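Local coordinates for trehalose-6-phosphate phosphatase (Neosartorya fumigata, PDB 5DXL), which is a phosphatase of the HAD clan, built from a Rossmann-like core domain and a smaller alpha/beta cap domain, at residues C91-P96 with E102-S107; K135-T140 with P185-K190; R156-M161 with A179-R184. One frame throughout, in Å; residues are numbered along the deposited sequence. Where two conformers were deposited one is given.

Interaction 1. Residues C91-P96 with E102-S107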
# COMPACT_ATOMS: atom_id res chain seq x y z
N CYS A 91 1.43 -8.96 -3.27
CA CYS A 91 1.66 -10.28 -3.84
C CYS A 91 0.60 -10.70 -4.85
O CYS A 91 0.85 -11.55 -5.69
CB CYS A 91 1.76 -11.31 -2.73
SG CYS A 91 3.30 -11.13 -1.82
N PHE A 92 -0.59 -10.10 -4.77
CA PHE A 92 -1.68 -10.40 -5.70
C PHE A 92 -2.23 -9.11 -6.27
O PHE A 92 -2.47 -8.16 -5.52
CB PHE A 92 -2.80 -11.18 -5.01
CG PHE A 92 -2.44 -12.60 -4.68
CD1 PHE A 92 -2.58 -13.60 -5.63
CD2 PHE A 92 -1.96 -12.93 -3.43
CE1 PHE A 92 -2.24 -14.92 -5.32
CE2 PHE A 92 -1.62 -14.24 -3.11
CZ PHE A 92 -1.76 -15.23 -4.06
N ILE A 93 -2.41 -9.06 -7.58
CA ILE A 93 -2.95 -7.86 -8.19
C ILE A 93 -4.05 -8.19 -9.19
O ILE A 93 -3.95 -9.17 -9.94
CB ILE A 93 -1.85 -7.04 -8.90
CG1 ILE A 93 -2.37 -5.67 -9.32
CG2 ILE A 93 -1.31 -7.77 -10.13
CD1 ILE A 93 -1.29 -4.75 -9.81
N ARG A 94 -5.11 -7.40 -9.15
CA ARG A 94 -6.17 -7.49 -10.16
C ARG A 94 -6.33 -6.13 -10.80
O ARG A 94 -6.62 -5.15 -10.11
CB ARG A 94 -7.50 -7.95 -9.55
CG ARG A 94 -8.61 -8.16 -10.62
CD ARG A 94 -10.06 -8.20 -10.05
NE ARG A 94 -10.60 -6.87 -9.74
CZ ARG A 94 -11.84 -6.65 -9.30
NH1 ARG A 94 -12.66 -7.70 -9.14
NH2 ARG A 94 -12.27 -5.41 -9.02
N GLN A 95 -6.12 -6.05 -12.12
CA GLN A 95 -6.28 -4.78 -12.83
C GLN A 95 -7.76 -4.41 -12.90
O GLN A 95 -8.62 -5.28 -12.91
CB GLN A 95 -5.73 -4.87 -14.26
CG GLN A 95 -4.22 -5.10 -14.38
CD GLN A 95 -3.41 -3.92 -13.88
OE1 GLN A 95 -3.81 -2.76 -14.04
NE2 GLN A 95 -2.27 -4.20 -13.28
N PRO A 96 -8.06 -3.10 -12.96
CA PRO A 96 -9.43 -2.67 -13.25
C PRO A 96 -10.02 -3.39 -14.46
O PRO A 96 -9.35 -3.52 -15.50
CB PRO A 96 -9.27 -1.17 -13.53
CG PRO A 96 -8.09 -0.78 -12.66
CD PRO A 96 -7.15 -1.96 -12.75
N GLU A 102 -3.21 -11.70 -10.78
CA GLU A 102 -1.84 -12.13 -10.99
C GLU A 102 -1.17 -12.40 -9.65
O GLU A 102 -1.27 -11.59 -8.72
CB GLU A 102 -1.02 -11.10 -11.77
CG GLU A 102 0.46 -11.49 -11.80
CD GLU A 102 1.27 -10.79 -12.86
OE1 GLU A 102 0.80 -9.77 -13.42
OE2 GLU A 102 2.40 -11.25 -13.13
N ASN A 103 -0.49 -13.54 -9.56
CA ASN A 103 0.29 -13.89 -8.38
C ASN A 103 1.71 -13.40 -8.60
O ASN A 103 2.51 -14.05 -9.26
CB ASN A 103 0.26 -15.40 -8.15
CG ASN A 103 0.94 -15.82 -6.86
OD1 ASN A 103 1.81 -15.13 -6.33
ND2 ASN A 103 0.53 -16.97 -6.33
N LEU A 104 2.03 -12.24 -8.03
CA LEU A 104 3.30 -11.60 -8.32
C LEU A 104 4.46 -12.34 -7.66
O LEU A 104 5.60 -12.24 -8.13
CB LEU A 104 3.27 -10.13 -7.87
CG LEU A 104 2.27 -9.31 -8.71
CD1 LEU A 104 2.09 -7.90 -8.18
CD2 LEU A 104 2.75 -9.27 -10.15
N ALA A 105 4.19 -13.07 -6.59
CA ALA A 105 5.23 -13.87 -5.97
C ALA A 105 5.61 -14.99 -6.92
O ALA A 105 6.79 -15.18 -7.21
CB ALA A 105 4.78 -14.44 -4.62
N GLU A 106 4.60 -15.70 -7.42
CA GLU A 106 4.87 -16.82 -8.30
C GLU A 106 5.45 -16.38 -9.65
O GLU A 106 6.13 -17.15 -10.30
CB GLU A 106 3.61 -17.66 -8.51
CG GLU A 106 3.36 -18.63 -7.36
CD GLU A 106 4.41 -19.74 -7.31
OE1 GLU A 106 4.54 -20.45 -8.33
OE2 GLU A 106 5.09 -19.90 -6.27
N SER A 107 5.19 -15.13 -10.04
CA SER A 107 5.75 -14.60 -11.28
C SER A 107 7.21 -14.19 -11.13
O SER A 107 7.86 -13.82 -12.11
CB SER A 107 4.93 -13.42 -11.77
OG SER A 107 3.59 -13.82 -11.98
O HOH W 1 -1.60 -7.24 -13.47
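F92 and N103 face each other as a non-hydrogen-bonded antiparallel pair, and their first torsions bring ring and amide together. In F92, CG lies anti to the carbonyl carbon (chi1 -72°), while in N103 CG lies anti to the backbone N (chi1 -174°). The amide crosses the ring obliquely, with ND2 3.6 Å from F92 CE1 and the two planes turned 43° apart. The amide oxygen, N103 OD1, accepts a bond from E106 N at 3.0 Å, the donor standing well above the amide's carbonyl plane. This Asx motif spans the start of the turn that follows the strand.

The next pair, I93 and E102, is hydrogen-bonded in both directions: I93 N reaches E102 O at 3.0 Å and E102 N reaches I93 O at 2.8 Å. On this face I93 CG2 lies 3.7 Å from E102 CB and 3.9 Å from L104 CD1. Past the strand end, L104 N still reaches back to C91 O at 2.7 Å.

Strands 92-94 and 101-103 form a beta hairpin at the border of the mixed core sheet. Strand 92-94 pairs with strand 84-87 through backbone bonds between R94 and L85, and a classic bulge sets C91 and F92 both opposite A87. I93 packs on W63 of strand 60-65, and F92 touches Q70 of helix 70-77.

Interaction 2. Residues K135-T140 with P185-K190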
# COMPACT_ATOMS: atom_id res chain seq x y z
N LYS A 135 6.84 -17.63 5.62
CA LYS A 135 5.57 -17.32 4.95
C LYS A 135 5.74 -17.50 3.45
O LYS A 135 6.83 -17.86 2.98
CB LYS A 135 5.11 -15.91 5.29
CG LYS A 135 4.66 -15.73 6.72
CD LYS A 135 3.58 -14.67 6.82
CE LYS A 135 2.99 -14.61 8.21
NZ LYS A 135 1.83 -13.66 8.28
N ARG A 136 4.67 -17.25 2.69
CA ARG A 136 4.67 -17.42 1.24
C ARG A 136 5.82 -16.66 0.61
O ARG A 136 6.59 -17.20 -0.19
CB ARG A 136 3.35 -16.95 0.63
CG ARG A 136 3.20 -17.27 -0.86
CD ARG A 136 2.26 -16.30 -1.59
NE ARG A 136 1.01 -16.09 -0.89
CZ ARG A 136 -0.05 -16.88 -1.01
NH1 ARG A 136 0.00 -17.93 -1.81
NH2 ARG A 136 -1.16 -16.62 -0.33
N VAL A 137 5.96 -15.40 0.99
CA VAL A 137 6.88 -14.54 0.29
C VAL A 137 7.95 -13.96 1.22
O VAL A 137 9.01 -13.53 0.76
CB VAL A 137 6.12 -13.42 -0.40
CG1 VAL A 137 6.87 -12.98 -1.61
CG2 VAL A 137 4.76 -13.94 -0.85
N ALA A 138 7.70 -13.96 2.52
CA ALA A 138 8.70 -13.41 3.42
C ALA A 138 9.25 -14.47 4.35
O ALA A 138 8.51 -15.31 4.85
CB ALA A 138 8.12 -12.27 4.22
N LEU A 139 10.56 -14.41 4.60
CA LEU A 139 11.20 -15.33 5.54
C LEU A 139 11.74 -14.53 6.70
O LEU A 139 12.41 -13.53 6.50
CB LEU A 139 12.33 -16.11 4.85
CG LEU A 139 11.95 -17.02 3.68
CD1 LEU A 139 13.18 -17.71 3.12
CD2 LEU A 139 10.93 -18.02 4.12
N THR A 140 11.43 -14.96 7.92
CA THR A 140 11.79 -14.17 9.09
C THR A 140 12.54 -15.01 10.12
O THR A 140 12.10 -16.09 10.51
CB THR A 140 10.55 -13.55 9.75
OG1 THR A 140 9.82 -12.81 8.76
CG2 THR A 140 10.96 -12.60 10.87
N PRO A 185 10.64 -9.79 -1.04
CA PRO A 185 10.88 -9.13 -2.33
C PRO A 185 10.71 -7.62 -2.24
O PRO A 185 9.91 -7.13 -1.43
CB PRO A 185 9.80 -9.73 -3.24
CG PRO A 185 9.47 -11.02 -2.61
CD PRO A 185 9.55 -10.76 -1.12
N THR A 186 11.43 -6.89 -3.08
CA THR A 186 11.29 -5.44 -3.11
C THR A 186 9.88 -5.00 -3.51
O THR A 186 9.43 -3.91 -3.14
CB THR A 186 12.33 -4.80 -4.07
OG1 THR A 186 12.15 -5.34 -5.39
CG2 THR A 186 13.74 -5.11 -3.59
N PHE A 187 9.14 -5.85 -4.23
CA PHE A 187 7.82 -5.43 -4.70
C PHE A 187 6.75 -5.37 -3.60
O PHE A 187 5.62 -4.92 -3.84
CB PHE A 187 7.33 -6.32 -5.87
CG PHE A 187 7.14 -7.79 -5.54
CD1 PHE A 187 6.15 -8.22 -4.66
CD2 PHE A 187 7.92 -8.75 -6.17
CE1 PHE A 187 5.96 -9.56 -4.40
CE2 PHE A 187 7.73 -10.10 -5.91
CZ PHE A 187 6.76 -10.50 -5.01
N VAL A 188 7.10 -5.79 -2.38
CA VAL A 188 6.19 -5.74 -1.25
C VAL A 188 6.01 -4.30 -0.74
O VAL A 188 4.97 -3.94 -0.19
CB VAL A 188 6.71 -6.64 -0.10
CG1 VAL A 188 5.96 -6.38 1.20
CG2 VAL A 188 6.60 -8.10 -0.51
N ASN A 189 7.03 -3.47 -0.95
CA ASN A 189 7.02 -2.08 -0.52
C ASN A 189 5.94 -1.28 -1.25
O ASN A 189 5.87 -1.30 -2.48
CB ASN A 189 8.41 -1.46 -0.74
CG ASN A 189 8.53 -0.07 -0.17
OD1 ASN A 189 8.02 0.89 -0.73
ND2 ASN A 189 9.23 0.05 0.96
N LYS A 190 5.08 -0.59 -0.50
CA LYS A 190 3.96 0.13 -1.09
C LYS A 190 4.37 1.27 -2.01
O LYS A 190 3.63 1.66 -2.91
CB LYS A 190 3.03 0.67 0.01
CG LYS A 190 1.89 -0.27 0.31
CD LYS A 190 0.84 0.36 1.21
CE LYS A 190 -0.18 -0.69 1.60
NZ LYS A 190 -1.25 -0.16 2.47
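V137 and P185 meet where two bends of the backbone come side by side, their CA atoms 7.2 Å apart, with no hydrogen bond crossing between the segments. On one side the chain turns between strands 131-134 and 139-142, and the turn is closed by K135 N donating to A138 O at 3.0 Å. On the other, residues 186-188 form a short 3-10 segment, with V188 N bonded to P185 O and N189 N to T186 O, each at 3.3 Å.

The contact itself is apolar and small. V137 and P185 cross at about a right angle, and V137 CG1 presses on P185 CG at 3.4 Å, tighter than usual for two carbons. The neighbouring ring carbon, P185 CD, also lies 3.4 Å from V137 O.

Residues 185-190 are a connection from the cap back to the core: strand 180-185 belongs to the four-stranded cap sheet, and helix 190-199 begins after the short 3-10 segment. N189 is the N-cap of that helix, its OD1 accepting from G191 N. K190 forms salt bridges with D26 and D221; it is probably the lysine of the HAD family's characteristic motifs, set beside the first aspartate of the DxD signature, D26.

F187 folds back within its own segment. With CG placed between the backbone N and the carbonyl carbon (chi1 62°), the ring takes P185 CB over one face, 3.4 Å above the plane and offset toward the rim. The same ring approaches V137 obliquely, CZ lying 4.2 Å from V137 CG1, while W112 of helix 112-125 also touches P185.

Interaction 3. Residues R156-M161 with A179-R184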
# COMPACT_ATOMS: atom_id res chain seq x y z
N ARG A 156 23.20 -8.95 13.44
CA ARG A 156 24.02 -8.02 12.67
C ARG A 156 24.92 -8.78 11.70
O ARG A 156 25.07 -8.38 10.55
CB ARG A 156 24.89 -7.14 13.58
CG ARG A 156 24.11 -6.11 14.37
CD ARG A 156 25.03 -5.11 15.05
NE ARG A 156 25.91 -5.73 16.04
CZ ARG A 156 25.58 -5.95 17.31
NH1 ARG A 156 24.37 -5.61 17.76
NH2 ARG A 156 26.45 -6.50 18.14
N GLU A 157 25.50 -9.89 12.16
CA GLU A 157 26.40 -10.66 11.31
C GLU A 157 25.64 -11.34 10.17
O GLU A 157 26.08 -11.34 9.02
CB GLU A 157 27.16 -11.69 12.14
CG GLU A 157 27.97 -11.05 13.27
CD GLU A 157 29.06 -10.11 12.74
OE1 GLU A 157 30.04 -10.63 12.17
OE2 GLU A 157 28.93 -8.87 12.89
N CYS A 158 24.47 -11.87 10.50
CA CYS A 158 23.64 -12.54 9.50
C CYS A 158 23.12 -11.54 8.46
O CYS A 158 23.11 -11.83 7.26
CB CYS A 158 22.48 -13.26 10.19
SG CYS A 158 21.40 -14.16 9.03
N ARG A 159 22.72 -10.36 8.93
CA ARG A 159 22.24 -9.32 8.03
C ARG A 159 23.33 -8.90 7.05
O ARG A 159 23.08 -8.79 5.86
CB ARG A 159 21.76 -8.11 8.83
CG ARG A 159 21.27 -6.98 7.93
CD ARG A 159 20.74 -5.79 8.70
NE ARG A 159 20.15 -4.82 7.77
CZ ARG A 159 19.44 -3.76 8.14
NH1 ARG A 159 19.23 -3.51 9.43
NH2 ARG A 159 18.94 -2.94 7.22
N LYS A 160 24.54 -8.67 7.55
CA LYS A 160 25.64 -8.27 6.68
C LYS A 160 25.86 -9.33 5.60
O LYS A 160 26.03 -9.01 4.42
CB LYS A 160 26.92 -8.03 7.48
CG LYS A 160 28.13 -7.75 6.60
CD LYS A 160 29.38 -7.49 7.42
CE LYS A 160 30.61 -7.44 6.52
NZ LYS A 160 31.78 -6.81 7.20
N MSE A 161 25.83 -10.59 6.01
CA MSE A 161 26.02 -11.70 5.08
C MSE A 161 24.96 -11.70 3.98
O MSE A 161 25.29 -11.80 2.79
CB MSE A 161 25.99 -13.03 5.82
CG MSE A 161 26.11 -14.23 4.93
SE MSE A 161 26.70 -15.77 5.96
CE MSE A 161 28.35 -15.02 6.61
N ALA A 179 13.40 -7.78 17.29
CA ALA A 179 14.22 -8.96 17.54
C ALA A 179 13.99 -9.93 16.37
O ALA A 179 13.75 -11.13 16.57
CB ALA A 179 13.85 -9.63 18.87
N ASN A 180 14.06 -9.41 15.15
CA ASN A 180 13.98 -10.30 13.99
C ASN A 180 14.72 -9.74 12.78
O ASN A 180 15.04 -8.56 12.71
CB ASN A 180 12.50 -10.62 13.63
CG ASN A 180 11.76 -9.48 12.91
OD1 ASN A 180 12.26 -8.89 11.95
ND2 ASN A 180 10.53 -9.22 13.34
N LEU A 181 15.01 -10.64 11.85
CA LEU A 181 15.51 -10.28 10.53
C LEU A 181 14.54 -10.84 9.51
O LEU A 181 14.14 -11.99 9.61
CB LEU A 181 16.89 -10.86 10.27
CG LEU A 181 18.12 -10.29 10.95
CD1 LEU A 181 19.35 -10.95 10.31
CD2 LEU A 181 18.16 -8.78 10.78
N GLU A 182 14.18 -10.04 8.51
CA GLU A 182 13.25 -10.51 7.48
C GLU A 182 13.82 -10.27 6.09
O GLU A 182 14.43 -9.23 5.83
CB GLU A 182 11.91 -9.80 7.64
CG GLU A 182 10.86 -10.17 6.59
CD GLU A 182 9.55 -9.45 6.85
OE1 GLU A 182 9.36 -8.95 7.98
OE2 GLU A 182 8.72 -9.37 5.94
N VAL A 183 13.63 -11.24 5.20
CA VAL A 183 13.95 -11.06 3.79
C VAL A 183 12.66 -11.20 3.00
O VAL A 183 11.91 -12.14 3.20
CB VAL A 183 14.98 -12.08 3.29
CG1 VAL A 183 15.36 -11.78 1.85
CG2 VAL A 183 16.24 -12.04 4.18
N ARG A 184 12.43 -10.25 2.11
CA ARG A 184 11.22 -10.27 1.28
C ARG A 184 11.49 -9.55 -0.04
O ARG A 184 12.45 -8.79 -0.16
CB ARG A 184 10.08 -9.59 2.03
CG ARG A 184 10.31 -8.11 2.16
CD ARG A 184 9.29 -7.45 3.04
NE ARG A 184 9.39 -6.00 2.88
CZ ARG A 184 8.61 -5.14 3.52
NH1 ARG A 184 7.69 -5.57 4.37
NH2 ARG A 184 8.76 -3.84 3.30
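This is helix-on-sheet packing inside the cap domain: L181, from strand 180-185, rises off the antiparallel cap sheet and meets helix 148-164 at C158 and R159. The two segments are joined by van der Waals contacts without a hydrogen bond between them, and more than half of the 131 Å² buried belongs to the leucine. R159 and L181 are the nearest pair along the two backbones, with 7.2 Å between their CA atoms.

The leucine does the reaching. Its CG stands anti to the carbonyl carbon (chi1 -73°), and the isobutyl group ends with both methyls close to the helix. CD1 makes the closest approach, lying 3.7 Å from R159 N and so touching the helix backbone itself. It also sits 3.9 Å from C158 CB and 4.0 Å from C158 SG, so the cysteine borders this methyl with both of its side-chain atoms. The second methyl, CD2, stays nearer to the arginine, 4.1 Å from R159 CB.

R159 contributes only the root of its side chain to L181. Extended from CG to NE, the rest leads away from the leucine, and NE forms a salt bridge with E163 one turn further along the same helix. The arginine side chain also touches V174 and A176 of strand 172-177, the neighbour of strand 180-185 in the sheet.

The helix side of the sheet is continued by A176, which also touches L181, and by V183, which packs on V172 and W112. C158 turns toward helix 112-125, where V119, F120 and F123 receive it, so both helices pack together over this face. N180 and E182 point to the opposite face and touch T140 of strand 139-142.

The three contacts run from the core into the cap, with interaction 2 in the middle: its centre lies about 13 Å from that of interaction 1 and about 14 Å from that of interaction 3, while those two are about 27 Å apart and do not touch. Interactions 1 and 2 meet by packing, with A105 CB 3.8 Å from V137 CG2 and L104 O 3.8 Å from F187 CZ, so the core hairpin's end borders the cap turn and the connection. Interactions 2 and 3 share the cap sheet, where L139 O and V183 N, 2.9 Å apart, probably hydrogen-bond. The 185-190 connection ends at K190, probably in the HAD active site of the core.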